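Transcriptional regulator (GntR family) (Enterococcus faecalis, PDB 3DDV) probably regulates gene expression in response to a small molecule, of the kind that UTRA domains of related GntR repressors bind. Local coordinates at residues 25-30 / 124-129; 86-91 / 118-123; 14-19 / 32-37; 114-119 / 129-134. All coordinates share one frame; numbering follows the deposited sequence.

Contact 1. Residues 25-30 / 124-129; sequences KLQLGP and GLPFEY
Lys25 lays a methylene, not its ammonium, on the ring of Tyr129: CG stands 3.7 Å from the ring centroid and only 6° off the ring normal, a CH-pi contact over the middle of the face. The bend at chi2 (-76°) makes the chain follow the ring outward, and CE ends 4.0 Å from Tyr129 OH. A long aliphatic stem suits this place because it can pack on an aromatic face and still carry its charge beyond it. Leu26 packs between the Tyr129 side chain and the backbone of its strand. Its CD2 methyl lies 3.5 Å from Glu128 N and 4.0 Å from Tyr129 CB, pressing a branched apolar tip against backbone and side chain; Leu26 also touches Ile34 of strand 34-43. The helix 20-26 ends here in a Schellman motif, with Gln27 at positive phi (57°) as C-prime and Leu28 N bonded back to Met23 O; the end of this helix packs on strand 126-135 of the UTRA sheet. Pro126 offers the blunt surface that receives the turn. Its CB meets Lys25 O at 3.6 Å, while CG lies 3.6 Å from Gln27 CD, where the side chain of Gln27 crosses that of Pro126 at about a right angle. The Tyr129 side chain also lies about 3 Å from a bound magnesium ion (nearest atoms).

Contact 2. Residues 86-91 / 118-123; sequences HSNQTI and VSYFEN
His86 meets Tyr120 through its carbonyl: Tyr120 N donates to His86 O at 2.9 Å, and the same oxygen lies in the plane of the tyrosine ring, at its edge, 3.5 Å from CD2. The ring reaches this spot because Tyr120 CG sits beside its own backbone N (chi1 -57°), which brings the ring alongside the neighbouring strand. Ser87 comes next and faces Ser119 as an antiparallel non-hydrogen-bonded pair, with Ser87 CB 3.7 Å from Ser119 OG. Two small side chains fit this close pairing, and the hydroxyl of Ser119 is engaged with Glu128. Asn88 and Val118 form the hydrogen-bonded pair that follows. Asn88 N gives a fairly straight bond of 3.0 Å to Val118 O, whereas the return bond from Val118 N to Asn88 O is longer, 3.2 Å, and bent to 137°. The amide of Asn88 swings over the strand toward the edge of the Tyr120 ring, ND2 resting 3.5 Å from CE2 with the two planes 41° apart. From Asn88 to Ile91 the strand also pairs antiparallel with a strand of the second subunit, carrying the sheet across the interface with that subunit. Backbone bonding therefore holds this strand on both sides, by strand 111-121 and by the second subunit; since main-chain bonds carry the pairing, small or polar side chains such as Ser87 and Asn88 can be tolerated at the subunit boundary.

Contact 3. Residues 14-19 / 32-37; sequences FVAKPS and DSILRM
Val15 and Leu35 face each other where the first two strands of the antiparallel UTRA sheet are joined, strand 8-16 being the outermost one within this chain. Four backbone bonds tie Phe14 to Arg36 and Ala16 to Ile34, among them Ile34 N to Ala16 O at 2.9 Å, and Val15 with Leu35 forms the non-hydrogen-bonded pair between them. The short strand axes run at 133°, so the pairing is well twisted. Val15 works as a fork. CG1, anti to the backbone N (chi1 173°), leans over the small side chain of Ser33 with 3.8 Å to CB, and CG2 lies 3.9 Å from Leu35 CD1, the two side chains crossing at about a right angle. The beta-branch thus puts one methyl on each of two residues of the partner segment, Ser33 and Leu35. On the other face the bumps differ in size. Ala16 is low, and Ile34 CG1, set between the backbone N and the carbonyl carbon (chi1 59°), rests 3.3 Å from Ala16 O, with the alanine CB further off. Ile34 reaches past it into the apolar ground shared with Leu26 and Leu28, where beta-branching gives it a second arm for Pro18, two residues past the strand end. Arg36 CD comes obliquely to the Phe14 ring, 4.3 Å from CZ, and the arginine has a long, weak ion pair with Glu22 at its far end. Beyond Lys17, which is salt-bridged to Glu31, the chain turns toward helix 20-26, and there the ring of Pro18 sets its CB 4.0 Å from Ile34 CG2.

Contact 4. Residues 114-119 / 129-134; sequences RVRQVS and YVRTQY
Arg114 to Val118 run antiparallel to Tyr129 to Gln133 as the two arms of a beta hairpin, their axes approaching to 4.6 Å and inclined at 166°. Val115 pairs with Thr132, and Gln117 with Val130, each through two backbone bonds; Thr132 N to Val115 O, at 2.8 Å, is almost straight. Beta-branched valines and threonine suit such extended backbone. Around these pairs the side chains separate by face. With Val115 and Gln117 on one side, Val115 CG2 touches the edge of the Tyr134 ring at CE2, 3.6 Å away. On the opposite face Tyr129 lies between a valine and arginines. Val118 CG2 reaches its CD1 at 4.0 Å, and Arg116 lies side by side with it, pointing the same way, so that the arginine CD comes 3.4 Å from Tyr129 OH. Arg131 turns back over its own strand: NE stands 3.4 Å above the tyrosine ring, offset toward the rim, and NH2 makes weak bonds to Tyr129 O and Ser54 OG and a long, weak ion pair with Glu22. Arg116 NH1 lies 4.1 Å from Arg131 CG, which sits near the edge of the guanidinium, while the two charged groups stay apart. Arg116 and Arg131 beside Tyr129, close to a bound magnesium ion, probably make this face polar and positive. This is consistent with an effector pocket for an anionic ligand, as in UTRA relatives that bind sugar phosphates.

Contacts 1, 2 and 4 meet along strands 111-121 and 126-135. Contact 4 shares Tyr129 with contact 1 and Val118 and Ser119 with contact 2, and probable hydrogen bonds join them: Phe127 N to Ser119 O and Thr90 N to Arg116 O, both 2.9 Å. Contact 3 lies across the sheet, its centre about 19 Å from that of contact 2, but it reaches contact 1 through Leu28 CD1, 3.4 Å from Ile34 CG2. It also approaches contact 4, with Arg36 NH2 4.0 Å from Arg131 NH1, two like charges close together. The bound magnesium ion is nearby, about 3 Å from the side chain of Tyr129 and about 6 Å from that of Arg36, consistent with a ligand cleft.

Contact 1. Residues 25-30 / 124-129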
# COMPACT_ATOMS: atom_id res chain seq x y z
N LYS B 25 27.91 -4.51 -1.49
CA LYS B 25 27.23 -4.40 -2.78
C LYS B 25 28.05 -4.95 -3.95
O LYS B 25 27.49 -5.41 -4.93
CB LYS B 25 26.94 -2.94 -3.14
CG LYS B 25 26.24 -2.13 -2.10
CD LYS B 25 24.76 -2.41 -1.99
CE LYS B 25 24.18 -1.52 -0.91
NZ LYS B 25 22.79 -1.92 -0.58
N LEU B 26 29.37 -4.81 -3.90
CA LEU B 26 30.19 -5.26 -5.01
C LEU B 26 30.73 -6.65 -4.70
O LEU B 26 31.39 -7.27 -5.54
CB LEU B 26 31.31 -4.27 -5.29
CG LEU B 26 30.94 -2.93 -5.94
CD1 LEU B 26 32.20 -2.06 -6.19
CD2 LEU B 26 30.18 -3.17 -7.23
N GLN B 27 30.43 -7.12 -3.49
CA GLN B 27 30.77 -8.45 -3.04
C GLN B 27 32.24 -8.62 -3.17
O GLN B 27 32.71 -9.30 -4.07
CB GLN B 27 30.03 -9.52 -3.83
CG GLN B 27 28.60 -9.73 -3.41
CD GLN B 27 27.81 -10.38 -4.53
OE1 GLN B 27 28.36 -11.20 -5.27
NE2 GLN B 27 26.53 -9.98 -4.71
N LEU B 28 32.96 -7.94 -2.29
CA LEU B 28 34.39 -7.83 -2.38
C LEU B 28 34.90 -7.84 -0.97
O LEU B 28 34.24 -7.38 -0.05
CB LEU B 28 34.80 -6.50 -3.01
CG LEU B 28 34.54 -6.15 -4.48
CD1 LEU B 28 34.86 -4.67 -4.69
CD2 LEU B 28 35.38 -6.98 -5.43
N GLY B 29 36.09 -8.36 -0.81
CA GLY B 29 36.71 -8.39 0.49
C GLY B 29 37.39 -7.06 0.71
O GLY B 29 37.57 -6.25 -0.25
N PRO B 30 37.82 -6.83 1.95
CA PRO B 30 38.58 -5.62 2.14
C PRO B 30 39.79 -5.94 1.30
O PRO B 30 40.02 -7.15 1.01
CB PRO B 30 38.92 -5.66 3.63
CG PRO B 30 39.00 -7.14 3.95
CD PRO B 30 37.84 -7.69 3.15
N GLY B 124 25.99 -13.14 -12.67
CA GLY B 124 25.76 -12.79 -11.24
C GLY B 124 26.79 -11.90 -10.53
O GLY B 124 26.55 -11.48 -9.41
N LEU B 125 27.92 -11.61 -11.17
CA LEU B 125 29.01 -10.78 -10.58
C LEU B 125 28.67 -9.28 -10.65
O LEU B 125 28.42 -8.75 -11.74
CB LEU B 125 30.31 -10.99 -11.36
CG LEU B 125 31.60 -10.30 -10.86
CD1 LEU B 125 32.09 -10.95 -9.59
CD2 LEU B 125 32.71 -10.27 -11.99
N PRO B 126 28.66 -8.60 -9.48
CA PRO B 126 28.54 -7.14 -9.46
C PRO B 126 29.66 -6.45 -10.22
O PRO B 126 30.82 -6.86 -10.12
CB PRO B 126 28.68 -6.79 -7.98
CG PRO B 126 28.40 -8.07 -7.23
CD PRO B 126 28.72 -9.20 -8.14
N PHE B 127 29.33 -5.40 -10.95
CA PHE B 127 30.37 -4.63 -11.55
C PHE B 127 30.23 -3.13 -11.34
O PHE B 127 31.04 -2.37 -11.83
CB PHE B 127 30.49 -4.99 -13.03
CG PHE B 127 29.38 -4.49 -13.88
CD1 PHE B 127 29.43 -3.22 -14.42
CD2 PHE B 127 28.29 -5.30 -14.16
CE1 PHE B 127 28.40 -2.74 -15.22
CE2 PHE B 127 27.25 -4.84 -14.95
CZ PHE B 127 27.29 -3.55 -15.49
N GLU B 128 29.27 -2.69 -10.55
CA GLU B 128 28.98 -1.29 -10.47
C GLU B 128 28.19 -1.03 -9.20
O GLU B 128 27.23 -1.76 -8.91
CB GLU B 128 28.11 -0.96 -11.66
CG GLU B 128 28.36 0.34 -12.22
CD GLU B 128 27.40 0.74 -13.38
OE1 GLU B 128 26.19 0.28 -13.46
OE2 GLU B 128 27.89 1.60 -14.17
N TYR B 129 28.56 -0.02 -8.43
CA TYR B 129 27.69 0.46 -7.36
C TYR B 129 27.58 1.95 -7.54
O TYR B 129 28.54 2.67 -7.39
CB TYR B 129 28.29 0.12 -6.00
CG TYR B 129 27.52 0.69 -4.84
CD1 TYR B 129 26.15 0.77 -4.87
CD2 TYR B 129 28.17 1.11 -3.69
CE1 TYR B 129 25.44 1.28 -3.81
CE2 TYR B 129 27.45 1.60 -2.60
CZ TYR B 129 26.08 1.69 -2.69
OH TYR B 129 25.34 2.19 -1.65

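Contact 2. Residues 86-91 / 118-123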
# COMPACT_ATOMS: atom_id res chain seq x y z
N HIS B 86 21.43 -8.34 -14.88
CA HIS B 86 20.41 -7.59 -14.16
C HIS B 86 20.95 -6.33 -13.51
O HIS B 86 22.16 -6.18 -13.32
CB HIS B 86 19.77 -8.49 -13.09
CG HIS B 86 19.01 -9.64 -13.68
ND1 HIS B 86 19.03 -10.92 -13.14
CD2 HIS B 86 18.23 -9.72 -14.79
CE1 HIS B 86 18.30 -11.72 -13.89
NE2 HIS B 86 17.80 -11.02 -14.90
N SER B 87 20.06 -5.41 -13.17
CA SER B 87 20.43 -4.31 -12.29
C SER B 87 19.28 -4.07 -11.32
O SER B 87 18.16 -4.55 -11.53
CB SER B 87 20.76 -3.04 -13.08
OG SER B 87 19.55 -2.49 -13.56
N ASN B 88 19.56 -3.38 -10.23
CA ASN B 88 18.51 -3.01 -9.31
C ASN B 88 18.75 -1.61 -8.71
O ASN B 88 19.85 -1.10 -8.68
CB ASN B 88 18.23 -4.15 -8.33
CG ASN B 88 19.32 -4.36 -7.35
OD1 ASN B 88 19.58 -3.48 -6.50
ND2 ASN B 88 19.95 -5.54 -7.39
N GLN B 89 17.67 -0.96 -8.34
CA GLN B 89 17.69 0.46 -8.04
C GLN B 89 16.83 0.72 -6.83
O GLN B 89 15.82 0.08 -6.65
CB GLN B 89 17.11 1.21 -9.22
CG GLN B 89 18.05 1.44 -10.33
CD GLN B 89 17.35 1.89 -11.58
OE1 GLN B 89 16.22 1.42 -11.84
NE2 GLN B 89 17.99 2.77 -12.37
N THR B 90 17.23 1.67 -6.02
CA THR B 90 16.48 2.04 -4.83
C THR B 90 16.38 3.53 -4.87
O THR B 90 17.40 4.23 -4.84
CB THR B 90 17.18 1.56 -3.55
OG1 THR B 90 17.46 0.17 -3.68
CG2 THR B 90 16.30 1.77 -2.30
N ILE B 91 15.15 4.01 -5.01
CA ILE B 91 14.88 5.42 -5.20
C ILE B 91 14.36 6.03 -3.92
O ILE B 91 13.43 5.53 -3.34
CB ILE B 91 13.85 5.60 -6.29
CG1 ILE B 91 14.32 4.86 -7.55
CG2 ILE B 91 13.63 7.08 -6.58
CD1 ILE B 91 13.31 4.94 -8.61
N VAL B 118 22.99 -1.19 -8.03
CA VAL B 118 24.00 -2.21 -8.31
C VAL B 118 23.68 -2.92 -9.63
O VAL B 118 22.54 -3.26 -9.87
CB VAL B 118 24.07 -3.28 -7.24
CG1 VAL B 118 25.17 -4.26 -7.59
CG2 VAL B 118 24.32 -2.65 -5.92
N SER B 119 24.69 -3.16 -10.46
CA SER B 119 24.50 -3.81 -11.73
C SER B 119 25.38 -5.02 -11.78
O SER B 119 26.49 -5.04 -11.21
CB SER B 119 24.90 -2.90 -12.89
OG SER B 119 24.17 -1.70 -12.86
N TYR B 120 24.91 -6.04 -12.49
CA TYR B 120 25.55 -7.34 -12.46
C TYR B 120 25.84 -7.89 -13.85
O TYR B 120 25.14 -7.57 -14.81
CB TYR B 120 24.65 -8.33 -11.73
CG TYR B 120 24.27 -7.93 -10.35
CD1 TYR B 120 24.95 -8.44 -9.26
CD2 TYR B 120 23.24 -7.05 -10.14
CE1 TYR B 120 24.60 -8.07 -7.96
CE2 TYR B 120 22.89 -6.66 -8.86
CZ TYR B 120 23.57 -7.18 -7.78
OH TYR B 120 23.22 -6.80 -6.52
N PHE B 121 26.83 -8.76 -13.96
CA PHE B 121 26.95 -9.52 -15.19
C PHE B 121 25.87 -10.62 -15.25
O PHE B 121 25.36 -11.09 -14.21
CB PHE B 121 28.36 -10.12 -15.33
CG PHE B 121 29.41 -9.09 -15.64
CD1 PHE B 121 29.14 -8.04 -16.53
CD2 PHE B 121 30.66 -9.16 -15.07
CE1 PHE B 121 30.13 -7.09 -16.85
CE2 PHE B 121 31.64 -8.21 -15.37
CZ PHE B 121 31.38 -7.18 -16.27
N GLU B 122 25.56 -11.05 -16.47
CA GLU B 122 24.73 -12.23 -16.67
C GLU B 122 25.20 -13.37 -15.80
O GLU B 122 24.41 -14.22 -15.48
CB GLU B 122 24.65 -12.64 -18.14
CG GLU B 122 23.89 -11.59 -18.94
CD GLU B 122 23.48 -12.03 -20.34
OE1 GLU B 122 24.14 -12.94 -20.88
OE2 GLU B 122 22.50 -11.44 -20.88
N ASN B 123 26.46 -13.41 -15.37
CA ASN B 123 26.86 -14.49 -14.50
C ASN B 123 26.71 -14.21 -13.02
O ASN B 123 27.27 -14.95 -12.19
CB ASN B 123 28.27 -14.96 -14.85
CG ASN B 123 29.35 -13.95 -14.46
OD1 ASN B 123 29.27 -13.24 -13.45
ND2 ASN B 123 30.41 -13.92 -15.27

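Contact 3. Residues 14-19 / 32-37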
# COMPACT_ATOMS: atom_id res chain seq x y z
N PHE B 14 39.94 7.94 -8.56
CA PHE B 14 41.05 7.27 -7.92
C PHE B 14 40.69 5.91 -7.36
O PHE B 14 39.51 5.59 -7.12
CB PHE B 14 41.60 8.14 -6.80
CG PHE B 14 40.63 8.41 -5.70
CD1 PHE B 14 40.06 9.65 -5.56
CD2 PHE B 14 40.33 7.44 -4.75
CE1 PHE B 14 39.19 9.92 -4.53
CE2 PHE B 14 39.46 7.70 -3.70
CZ PHE B 14 38.90 8.94 -3.58
N VAL B 15 41.73 5.14 -7.11
CA VAL B 15 41.60 3.79 -6.63
C VAL B 15 41.65 3.76 -5.11
O VAL B 15 42.43 4.45 -4.47
CB VAL B 15 42.74 2.97 -7.22
CG1 VAL B 15 42.78 1.61 -6.64
CG2 VAL B 15 42.58 2.90 -8.71
N ALA B 16 40.79 2.96 -4.51
CA ALA B 16 40.69 2.89 -3.06
C ALA B 16 40.37 1.48 -2.67
O ALA B 16 39.95 0.68 -3.50
CB ALA B 16 39.60 3.79 -2.58
N LYS B 17 40.62 1.15 -1.42
CA LYS B 17 40.17 -0.12 -0.92
C LYS B 17 38.73 0.17 -0.53
O LYS B 17 38.38 1.27 -0.18
CB LYS B 17 41.10 -0.65 0.20
CG LYS B 17 42.56 -0.67 -0.30
CD LYS B 17 43.40 -1.85 0.10
CE LYS B 17 43.78 -1.77 1.64
NZ LYS B 17 45.18 -2.27 2.04
N PRO B 18 37.86 -0.81 -0.66
CA PRO B 18 36.46 -0.48 -0.57
C PRO B 18 36.01 -0.22 0.85
O PRO B 18 36.54 -0.80 1.77
CB PRO B 18 35.79 -1.76 -1.08
CG PRO B 18 36.77 -2.84 -0.72
CD PRO B 18 38.10 -2.23 -0.89
N SER B 19 35.00 0.62 1.00
CA SER B 19 34.26 0.77 2.26
C SER B 19 33.35 -0.46 2.54
O SER B 19 33.17 -1.34 1.68
CB SER B 19 33.40 2.02 2.14
OG SER B 19 32.28 1.75 1.30
N ASP B 32 40.29 -5.84 -1.85
CA ASP B 32 40.03 -5.74 -3.30
C ASP B 32 39.82 -4.27 -3.69
O ASP B 32 38.83 -3.66 -3.33
CB ASP B 32 38.79 -6.53 -3.76
CG ASP B 32 38.88 -8.01 -3.46
OD1 ASP B 32 40.00 -8.57 -3.47
OD2 ASP B 32 37.80 -8.62 -3.22
N SER B 33 40.75 -3.71 -4.43
CA SER B 33 40.61 -2.34 -4.88
C SER B 33 39.40 -2.16 -5.74
O SER B 33 39.00 -3.06 -6.49
CB SER B 33 41.82 -1.95 -5.68
OG SER B 33 42.95 -2.04 -4.84
N ILE B 34 38.85 -0.95 -5.65
CA ILE B 34 37.77 -0.46 -6.49
C ILE B 34 38.25 0.85 -7.11
O ILE B 34 39.16 1.50 -6.61
CB ILE B 34 36.53 -0.18 -5.68
CG1 ILE B 34 36.83 0.87 -4.59
CG2 ILE B 34 35.99 -1.48 -5.07
CD1 ILE B 34 35.76 1.96 -4.34
N LEU B 35 37.66 1.22 -8.24
CA LEU B 35 37.86 2.52 -8.85
C LEU B 35 36.70 3.36 -8.39
O LEU B 35 35.57 2.95 -8.48
CB LEU B 35 37.83 2.42 -10.37
CG LEU B 35 38.06 3.74 -11.08
CD1 LEU B 35 39.50 4.25 -10.74
CD2 LEU B 35 37.86 3.60 -12.60
N ARG B 36 36.98 4.53 -7.87
CA ARG B 36 35.92 5.34 -7.36
C ARG B 36 35.95 6.61 -8.09
O ARG B 36 37.01 7.23 -8.18
CB ARG B 36 36.16 5.64 -5.92
CG ARG B 36 34.90 6.01 -5.22
CD ARG B 36 35.04 7.22 -4.36
NE ARG B 36 34.05 7.12 -3.34
CZ ARG B 36 34.15 6.32 -2.29
NH1 ARG B 36 35.27 5.55 -2.09
NH2 ARG B 36 33.13 6.29 -1.41
N MET B 37 34.83 6.97 -8.68
CA MET B 37 34.75 8.17 -9.51
C MET B 37 33.48 8.94 -9.24
O MET B 37 32.42 8.36 -8.92
CB MET B 37 34.95 7.86 -10.98
CG MET B 37 33.84 7.15 -11.73
SD MET B 37 34.09 7.29 -13.53
CE MET B 37 33.48 8.96 -13.84

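Contact 4. Residues 114-119 / 129-134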
# COMPACT_ATOMS: atom_id res chain seq x y z
N ARG B 114 17.32 10.50 -5.04
CA ARG B 114 18.50 9.68 -4.92
C ARG B 114 18.25 8.34 -5.48
O ARG B 114 17.30 7.68 -5.13
CB ARG B 114 18.86 9.47 -3.48
CG ARG B 114 20.23 8.81 -3.37
CD ARG B 114 20.81 8.95 -2.01
NE ARG B 114 20.29 7.87 -1.25
CZ ARG B 114 20.05 7.91 0.06
NH1 ARG B 114 20.30 9.03 0.73
NH2 ARG B 114 19.56 6.84 0.70
N VAL B 115 19.16 7.91 -6.32
CA VAL B 115 19.09 6.56 -6.85
C VAL B 115 20.38 5.87 -6.53
O VAL B 115 21.44 6.36 -6.88
CB VAL B 115 18.90 6.55 -8.38
CG1 VAL B 115 18.70 5.12 -8.88
CG2 VAL B 115 17.76 7.41 -8.72
N ARG B 116 20.29 4.74 -5.87
CA ARG B 116 21.41 3.89 -5.69
C ARG B 116 21.16 2.64 -6.48
O ARG B 116 20.11 2.03 -6.38
CB ARG B 116 21.52 3.49 -4.23
CG ARG B 116 21.81 4.61 -3.23
CD ARG B 116 22.44 3.99 -2.08
NE ARG B 116 22.15 4.59 -0.79
CZ ARG B 116 22.88 5.53 -0.23
NH1 ARG B 116 23.95 6.10 -0.88
NH2 ARG B 116 22.54 5.94 0.97
N GLN B 117 22.19 2.18 -7.18
CA GLN B 117 22.05 1.06 -8.07
C GLN B 117 23.25 0.12 -8.03
O GLN B 117 24.36 0.59 -7.97
CB GLN B 117 21.93 1.65 -9.44
CG GLN B 117 22.49 0.82 -10.54
CD GLN B 117 22.08 1.42 -11.90
OE1 GLN B 117 20.96 1.94 -12.09
NE2 GLN B 117 23.01 1.39 -12.81
N VAL B 118 22.99 -1.19 -8.03
CA VAL B 118 24.00 -2.21 -8.31
C VAL B 118 23.68 -2.92 -9.63
O VAL B 118 22.54 -3.26 -9.87
CB VAL B 118 24.07 -3.28 -7.24
CG1 VAL B 118 25.17 -4.26 -7.59
CG2 VAL B 118 24.32 -2.65 -5.92
N SER B 119 24.69 -3.16 -10.46
CA SER B 119 24.50 -3.81 -11.73
C SER B 119 25.38 -5.02 -11.78
O SER B 119 26.49 -5.04 -11.21
CB SER B 119 24.90 -2.90 -12.89
OG SER B 119 24.17 -1.70 -12.86
N TYR B 129 28.56 -0.02 -8.43
CA TYR B 129 27.69 0.46 -7.36
C TYR B 129 27.58 1.95 -7.54
O TYR B 129 28.54 2.67 -7.39
CB TYR B 129 28.29 0.12 -6.00
CG TYR B 129 27.52 0.69 -4.84
CD1 TYR B 129 26.15 0.77 -4.87
CD2 TYR B 129 28.17 1.11 -3.69
CE1 TYR B 129 25.44 1.28 -3.81
CE2 TYR B 129 27.45 1.60 -2.60
CZ TYR B 129 26.08 1.69 -2.69
OH TYR B 129 25.34 2.19 -1.65
N VAL B 130 26.43 2.43 -7.92
CA VAL B 130 26.34 3.79 -8.43
C VAL B 130 25.32 4.53 -7.61
O VAL B 130 24.25 3.98 -7.28
CB VAL B 130 25.99 3.81 -9.97
CG1 VAL B 130 26.02 5.23 -10.53
CG2 VAL B 130 26.97 2.90 -10.73
N ARG B 131 25.66 5.73 -7.21
CA ARG B 131 24.82 6.44 -6.25
C ARG B 131 24.71 7.83 -6.80
O ARG B 131 25.71 8.57 -6.88
CB ARG B 131 25.47 6.44 -4.88
CG ARG B 131 25.74 5.03 -4.36
CD ARG B 131 27.02 4.95 -3.57
NE ARG B 131 28.12 4.54 -4.41
CZ ARG B 131 29.38 4.44 -3.99
NH1 ARG B 131 29.73 4.76 -2.77
NH2 ARG B 131 30.31 4.04 -4.81
N THR B 132 23.50 8.15 -7.24
CA THR B 132 23.28 9.35 -7.95
C THR B 132 22.30 10.23 -7.22
O THR B 132 21.32 9.77 -6.66
CB THR B 132 22.74 9.03 -9.28
OG1 THR B 132 23.70 8.26 -9.97
CG2 THR B 132 22.47 10.31 -10.02
N GLN B 133 22.59 11.52 -7.28
CA GLN B 133 21.81 12.50 -6.61
C GLN B 133 21.38 13.57 -7.66
O GLN B 133 22.23 14.32 -8.22
CB GLN B 133 22.73 13.06 -5.54
CG GLN B 133 22.07 13.24 -4.21
CD GLN B 133 22.96 12.99 -3.07
OE1 GLN B 133 23.74 12.05 -3.09
NE2 GLN B 133 22.84 13.80 -2.04
N TYR B 134 20.09 13.57 -7.98
CA TYR B 134 19.51 14.50 -8.99
C TYR B 134 18.85 15.68 -8.29
O TYR B 134 18.16 15.50 -7.27
CB TYR B 134 18.40 13.81 -9.77
CG TYR B 134 18.82 12.59 -10.52
CD1 TYR B 134 19.29 12.68 -11.81
CD2 TYR B 134 18.68 11.35 -9.95
CE1 TYR B 134 19.66 11.55 -12.50
CE2 TYR B 134 19.05 10.25 -10.61
CZ TYR B 134 19.55 10.34 -11.89
OH TYR B 134 19.95 9.19 -12.51